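Kappa-carrageenase (PDB 5OCR) probably hydrolyses kappa-carrageenan, a marine algal polysaccharide, through the family 16 glycoside hydrolase jelly-roll domain that this chain represents. Local coordinates at residues A104-A109 with V235-G240; A192-S197 with H201-E206. All coordinates share one frame; numbering follows the deposited sequence.

How the contacts relate
Both contacts are tied to strand 100-107 of the jelly roll. Contact 1 lies between that strand and strand 233-241 in the core, whereas contact 2 packs a loop onto the start of strand 200-207, which pairs antiparallel with 100-107. Their centres are 11 Å apart, and the seam between them is made of backbone bonds: Ala104 O lies 2.8 Å from Tyr203 N, and Ile106 N lies 2.9 Å from His201 O. Ala109 O also packs against Ser197 CB. In sequence, contact 2 is nested inside the loop that contact 1 closes. The side chain of Leu237 is about 10 Å from a bound magnesium ion and that of Tyr203 about 14 Å from one.

Contact 1: A104-A109 with V235-G240; sequences AKIQGA and VTLSLG
Ala104 and Leu237 mark the nearest approach of two strands that run in roughly the same direction, with CA atoms 8.6 Å apart. That spacing is too wide for backbone pairing; the strands belong to facing layers of the jelly roll and meet through apolar side chains. Leu237 carries the contact with a single methyl. Its CG is anti to the carbonyl carbon (chi1 -66°), and CD2 is presented to the other strand, 3.9 Å from Ala104 CB. The same CD2 lies 3.9 Å from Ile106 CD1, the end of the longer branch of isoleucine. Ile106 CD1 and Ala104 CB are themselves 3.8 Å apart, so three methyls form a compact triangle. Residue types match this division of labour. Alanine is short where the leucine arrives, isoleucine extends its CG1 branch (chi2 164°) across the interior, and the branched end of leucine supplies the methyl that bridges them. Further along, Ala109 CB and Leu239 CD1 come less close, 4.7 Å apart. Lys105 points to the other side of its strand, where its ammonium forms a salt bridge with Asp278, a ligand of one magnesium ion. On strand 233-241, Ser238 OG bonds to Trp120 and Ser118. Strand 100-107 pairs antiparallel with strands 200-207 and 273-285, and strand 233-241 with strands 86-97 and 115-122; Phe119 touches both Ala104 and Leu237, while Val280 adds to the apolar cover of Leu237.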
loop_
_atom_site.group_PDB
_atom_site.type_symbol
_atom_site.label_atom_id
_atom_site.label_comp_id
_atom_site.label_asym_id
_atom_site.label_seq_id
_atom_site.Cartn_x
_atom_site.Cartn_y
_atom_site.Cartn_z
ATOM N N ALA A 104 0.200 4.995 -9.815
ATOM C CA ALA A 104 1.627 4.864 -9.640
ATOM C C ALA A 104 2.148 3.820 -10.553
ATOM O O ALA A 104 1.446 2.853 -10.913
ATOM C CB ALA A 104 1.877 4.516 -8.137
ATOM N N LYS A 105 3.354 4.072 -11.025
ATOM C CA LYS A 105 4.055 3.068 -11.880
ATOM C C LYS A 105 5.146 2.393 -11.043
ATOM O O LYS A 105 6.093 3.051 -10.506
ATOM C CB LYS A 105 4.581 3.766 -13.178
ATOM C CG LYS A 105 5.497 2.853 -14.086
ATOM C CD LYS A 105 5.832 3.734 -15.294
ATOM C CE LYS A 105 6.884 3.083 -16.130
ATOM N NZ LYS A 105 7.196 4.176 -17.099
ATOM N N ILE A 106 4.953 1.100 -10.835
ATOM C CA ILE A 106 5.705 0.374 -9.790
ATOM C C ILE A 106 6.283 -0.927 -10.293
ATOM O O ILE A 106 5.590 -1.696 -11.058
ATOM C CB ILE A 106 4.734 0.056 -8.588
ATOM C CG1 ILE A 106 4.226 1.353 -7.882
ATOM C CG2 ILE A 106 5.441 -0.962 -7.577
ATOM C CD1 ILE A 106 2.992 1.069 -6.996
ATOM N N GLN A 107 7.530 -1.211 -9.883
ATOM C CA GLN A 107 8.006 -2.571 -10.075
ATOM C C GLN A 107 8.244 -3.200 -8.704
ATOM O O GLN A 107 8.715 -2.533 -7.777
ATOM C CB GLN A 107 9.380 -2.468 -10.791
ATOM C CG GLN A 107 10.134 -3.825 -10.870
ATOM C CD GLN A 107 11.331 -3.783 -11.824
ATOM O OE1 GLN A 107 11.308 -3.137 -12.918
ATOM N NE2 GLN A 107 12.425 -4.383 -11.384
ATOM N N GLY A 108 7.917 -4.476 -8.603
ATOM C CA GLY A 108 8.005 -5.188 -7.313
ATOM C C GLY A 108 9.432 -5.572 -6.965
ATOM O O GLY A 108 10.401 -5.066 -7.503
ATOM N N ALA A 109 9.532 -6.430 -5.965
ATOM C CA ALA A 109 10.829 -6.755 -5.323
ATOM C C ALA A 109 11.368 -8.125 -5.707
ATOM O O ALA A 109 10.641 -9.157 -5.758
ATOM C CB ALA A 109 10.649 -6.696 -3.784
ATOM N N VAL A 235 -1.845 9.783 0.624
ATOM C CA VAL A 235 -1.434 8.961 -0.583
ATOM C C VAL A 235 -0.120 8.262 -0.243
ATOM O O VAL A 235 0.839 8.921 0.139
ATOM C CB VAL A 235 -1.258 9.818 -1.871
ATOM C CG1 VAL A 235 -0.735 8.932 -3.068
ATOM C CG2 VAL A 235 -2.591 10.495 -2.169
ATOM N N THR A 236 -0.075 6.913 -0.346
ATOM C CA THR A 236 1.041 6.141 0.328
ATOM C C THR A 236 1.674 5.155 -0.612
ATOM O O THR A 236 0.942 4.408 -1.232
ATOM C CB THR A 236 0.544 5.463 1.595
ATOM O OG1 THR A 236 -0.173 6.480 2.385
ATOM C CG2 THR A 236 1.792 4.950 2.437
ATOM N N LEU A 237 3.006 5.155 -0.706
ATOM C CA LEU A 237 3.724 4.023 -1.366
ATOM C C LEU A 237 4.650 3.435 -0.305
ATOM O O LEU A 237 5.461 4.186 0.316
ATOM C CB LEU A 237 4.566 4.602 -2.494
ATOM C CG LEU A 237 3.842 5.237 -3.685
ATOM C CD1 LEU A 237 4.722 6.333 -4.344
ATOM C CD2 LEU A 237 3.467 4.132 -4.646
ATOM N N SER A 238 4.554 2.134 -0.069
ATOM C CA SER A 238 5.433 1.584 0.978
ATOM C C SER A 238 5.753 0.117 0.671
ATOM O O SER A 238 5.020 -0.567 -0.061
ATOM C CB SER A 238 4.747 1.749 2.298
ATOM O OG SER A 238 3.527 0.990 2.342
ATOM N N LEU A 239 6.817 -0.368 1.321
ATOM C CA LEU A 239 7.239 -1.772 1.168
ATOM C C LEU A 239 6.983 -2.484 2.527
ATOM O O LEU A 239 7.654 -2.187 3.532
ATOM C CB LEU A 239 8.726 -1.867 0.686
ATOM C CG LEU A 239 9.201 -3.291 0.462
ATOM C CD1 LEU A 239 8.418 -4.023 -0.660
ATOM C CD2 LEU A 239 10.697 -3.196 0.078
ATOM N N GLY A 240 5.978 -3.352 2.555
ATOM C CA GLY A 240 5.575 -4.025 3.777
ATOM C C GLY A 240 6.313 -5.320 3.984
ATOM O O GLY A 240 6.919 -5.849 3.023
#

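Contact 2: A192-S197 with H201-E206; sequences APWDPS and HIYGCE. Unlike the reference sequence in segment 192-197: Trp194 (reference Met). Residue 193 of segment 192-197 comes from a tag, linker or insertion.
Trp194 and His201 stack face to face, the six-membered indole ring and the imidazole having centroids 3.4 Å apart and planes only 8° from parallel. The loop 192-197, between strands 189-191 and 200-207, thus folds back over the start of the latter. His201 CE1 sits over the centre of the indole, 3.2 Å from Trp194 CD2, which is tight packing. Ala192 CB and Pro193 CD cover the opposite indole face near its rim. Trp194 stands where the reference sequence has methionine and Pro193 is an insertion, so the stack may not hold there. At the indole edge, Tyr203 OH approaches Trp194 CZ3 to 3.6 Å and also touches Pro196 CB.

The other side is looser and joined by water. One molecule links Asp195 O to His201 NE2, 2.8 Å from each; a second bridges Pro196 O and Tyr203 OH. Asp195 turns away from the strand: its OD1 accepts from Ser197 N (2.8 Å), which closes an Asx turn, and also from Ser197 OG, both on one face of the carboxylate.

Because ND1 bonds to Asp217 while NE2 holds water, the imidazole is fixed in rotation as well as stacked. With an alanine at His201, the indole would probably lose its stacking mate, leaving Asp217 OD2 and the bridging water without the imidazole. Histidine thus combines a flat aromatic face with two polar edge atoms, and Asp217 would be expected to polarise its ring.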
loop_
_atom_site.group_PDB
_atom_site.type_symbol
_atom_site.label_atom_id
_atom_site.label_comp_id
_atom_site.label_asym_id
_atom_site.label_seq_id
_atom_site.Cartn_x
_atom_site.Cartn_y
_atom_site.Cartn_z
ATOM N N ALA A 192 -2.196 -11.504 -12.833
ATOM C CA ALA A 192 -1.552 -10.817 -13.974
ATOM C C ALA A 192 -1.005 -11.885 -14.937
ATOM O O ALA A 192 -0.697 -13.019 -14.481
ATOM C CB ALA A 192 -0.389 -9.957 -13.418
ATOM N N PRO A 193 -0.853 -11.512 -16.211
ATOM C CA PRO A 193 -0.194 -12.462 -17.143
ATOM C C PRO A 193 1.337 -12.298 -17.110
ATOM O O PRO A 193 2.069 -12.966 -17.888
ATOM C CB PRO A 193 -0.822 -12.068 -18.495
ATOM C CG PRO A 193 -0.971 -10.553 -18.369
ATOM C CD PRO A 193 -1.469 -10.376 -16.932
ATOM N N TRP A 194 1.881 -11.446 -16.235
ATOM C CA TRP A 194 3.339 -11.174 -16.120
ATOM C C TRP A 194 3.681 -11.123 -14.648
ATOM O O TRP A 194 2.787 -11.010 -13.805
ATOM C CB TRP A 194 3.679 -9.788 -16.776
ATOM C CG TRP A 194 2.516 -8.816 -16.757
ATOM C CD1 TRP A 194 1.683 -8.402 -17.804
ATOM C CD2 TRP A 194 2.078 -8.021 -15.591
ATOM N NE1 TRP A 194 0.765 -7.476 -17.376
ATOM C CE2 TRP A 194 0.953 -7.211 -16.042
ATOM C CE3 TRP A 194 2.510 -7.911 -14.288
ATOM C CZ2 TRP A 194 0.298 -6.317 -15.168
ATOM C CZ3 TRP A 194 1.817 -7.068 -13.408
ATOM C CH2 TRP A 194 0.763 -6.272 -13.849
ATOM N N ASP A 195 4.974 -11.287 -14.334
ATOM C CA ASP A 195 5.419 -11.316 -12.957
ATOM C C ASP A 195 5.586 -9.838 -12.521
ATOM O O ASP A 195 6.462 -9.163 -13.031
ATOM C CB ASP A 195 6.798 -12.043 -12.990
ATOM C CG ASP A 195 7.468 -12.064 -11.635
ATOM O OD1 ASP A 195 7.111 -11.252 -10.721
ATOM O OD2 ASP A 195 8.431 -12.860 -11.478
ATOM N N PRO A 196 4.769 -9.334 -11.550
ATOM C CA PRO A 196 4.821 -7.927 -11.093
ATOM C C PRO A 196 6.148 -7.541 -10.472
ATOM O O PRO A 196 6.426 -6.328 -10.360
ATOM C CB PRO A 196 3.667 -7.797 -10.020
ATOM C CG PRO A 196 2.794 -9.024 -10.351
ATOM C CD PRO A 196 3.788 -10.135 -10.762
ATOM N N SER A 197 6.962 -8.501 -10.046
ATOM C CA SER A 197 8.235 -8.214 -9.436
ATOM C C SER A 197 9.295 -7.924 -10.489
ATOM O O SER A 197 10.370 -7.535 -10.090
ATOM C CB SER A 197 8.680 -9.390 -8.523
ATOM O OG SER A 197 9.172 -10.534 -9.256
ATOM N N HIS A 201 4.688 -1.628 -13.874
ATOM C CA HIS A 201 3.327 -1.543 -14.406
ATOM C C HIS A 201 2.584 -0.450 -13.752
ATOM O O HIS A 201 3.030 0.113 -12.742
ATOM C CB HIS A 201 2.594 -2.898 -14.123
ATOM C CG HIS A 201 3.279 -4.032 -14.831
ATOM N ND1 HIS A 201 2.936 -4.410 -16.097
ATOM C CD2 HIS A 201 4.345 -4.818 -14.449
ATOM C CE1 HIS A 201 3.759 -5.396 -16.489
ATOM N NE2 HIS A 201 4.614 -5.660 -15.454
ATOM N N ILE A 202 1.401 -0.140 -14.275
ATOM C CA ILE A 202 0.649 1.048 -13.847
ATOM C C ILE A 202 -0.517 0.612 -13.033
ATOM O O ILE A 202 -1.353 -0.191 -13.534
ATOM C CB ILE A 202 0.088 1.812 -15.091
ATOM C CG1 ILE A 202 1.182 2.091 -16.114
ATOM C CG2 ILE A 202 -0.633 3.103 -14.665
ATOM C CD1 ILE A 202 2.346 2.908 -15.647
ATOM N N TYR A 203 -0.587 1.135 -11.806
ATOM C CA TYR A 203 -1.644 0.747 -10.879
ATOM C C TYR A 203 -2.462 1.974 -10.597
ATOM O O TYR A 203 -1.923 2.989 -10.114
ATOM C CB TYR A 203 -1.022 0.117 -9.596
ATOM C CG TYR A 203 -0.191 -1.111 -9.889
ATOM C CD1 TYR A 203 -0.830 -2.380 -10.096
ATOM C CD2 TYR A 203 1.204 -0.994 -10.098
ATOM C CE1 TYR A 203 -0.062 -3.457 -10.347
ATOM C CE2 TYR A 203 1.985 -2.121 -10.420
ATOM C CZ TYR A 203 1.284 -3.346 -10.555
ATOM O OH TYR A 203 1.922 -4.500 -10.824
ATOM N N GLY A 204 -3.774 1.918 -10.889
ATOM C CA GLY A 204 -4.626 3.156 -10.788
ATOM C C GLY A 204 -5.858 2.893 -10.011
ATOM O O GLY A 204 -6.347 1.761 -9.976
ATOM N N CYS A 205 -6.432 3.951 -9.463
ATOM C CA CYS A 205 -7.711 3.821 -8.744
ATOM C C CYS A 205 -8.498 5.111 -8.922
ATOM O O CYS A 205 -7.948 6.238 -8.578
ATOM C CB CYS A 205 -7.479 3.640 -7.266
ATOM S SG CYS A 205 -8.935 3.152 -6.320
ATOM N N GLU A 206 -9.760 4.958 -9.295
ATOM C CA GLU A 206 -10.654 6.090 -9.384
ATOM C C GLU A 206 -11.651 6.021 -8.241
ATOM O O GLU A 206 -12.327 4.991 -8.088
ATOM C CB GLU A 206 -11.305 6.016 -10.784
ATOM C CG GLU A 206 -12.261 7.154 -11.043
ATOM C CD GLU A 206 -12.950 6.954 -12.394
ATOM O OE1 GLU A 206 -12.450 6.172 -13.204
ATOM O OE2 GLU A 206 -13.919 7.706 -12.719
HETATM O O HOH W 1 6.315 -7.821 -15.492
HETATM O O HOH W 2 4.691 -4.297 -11.031
#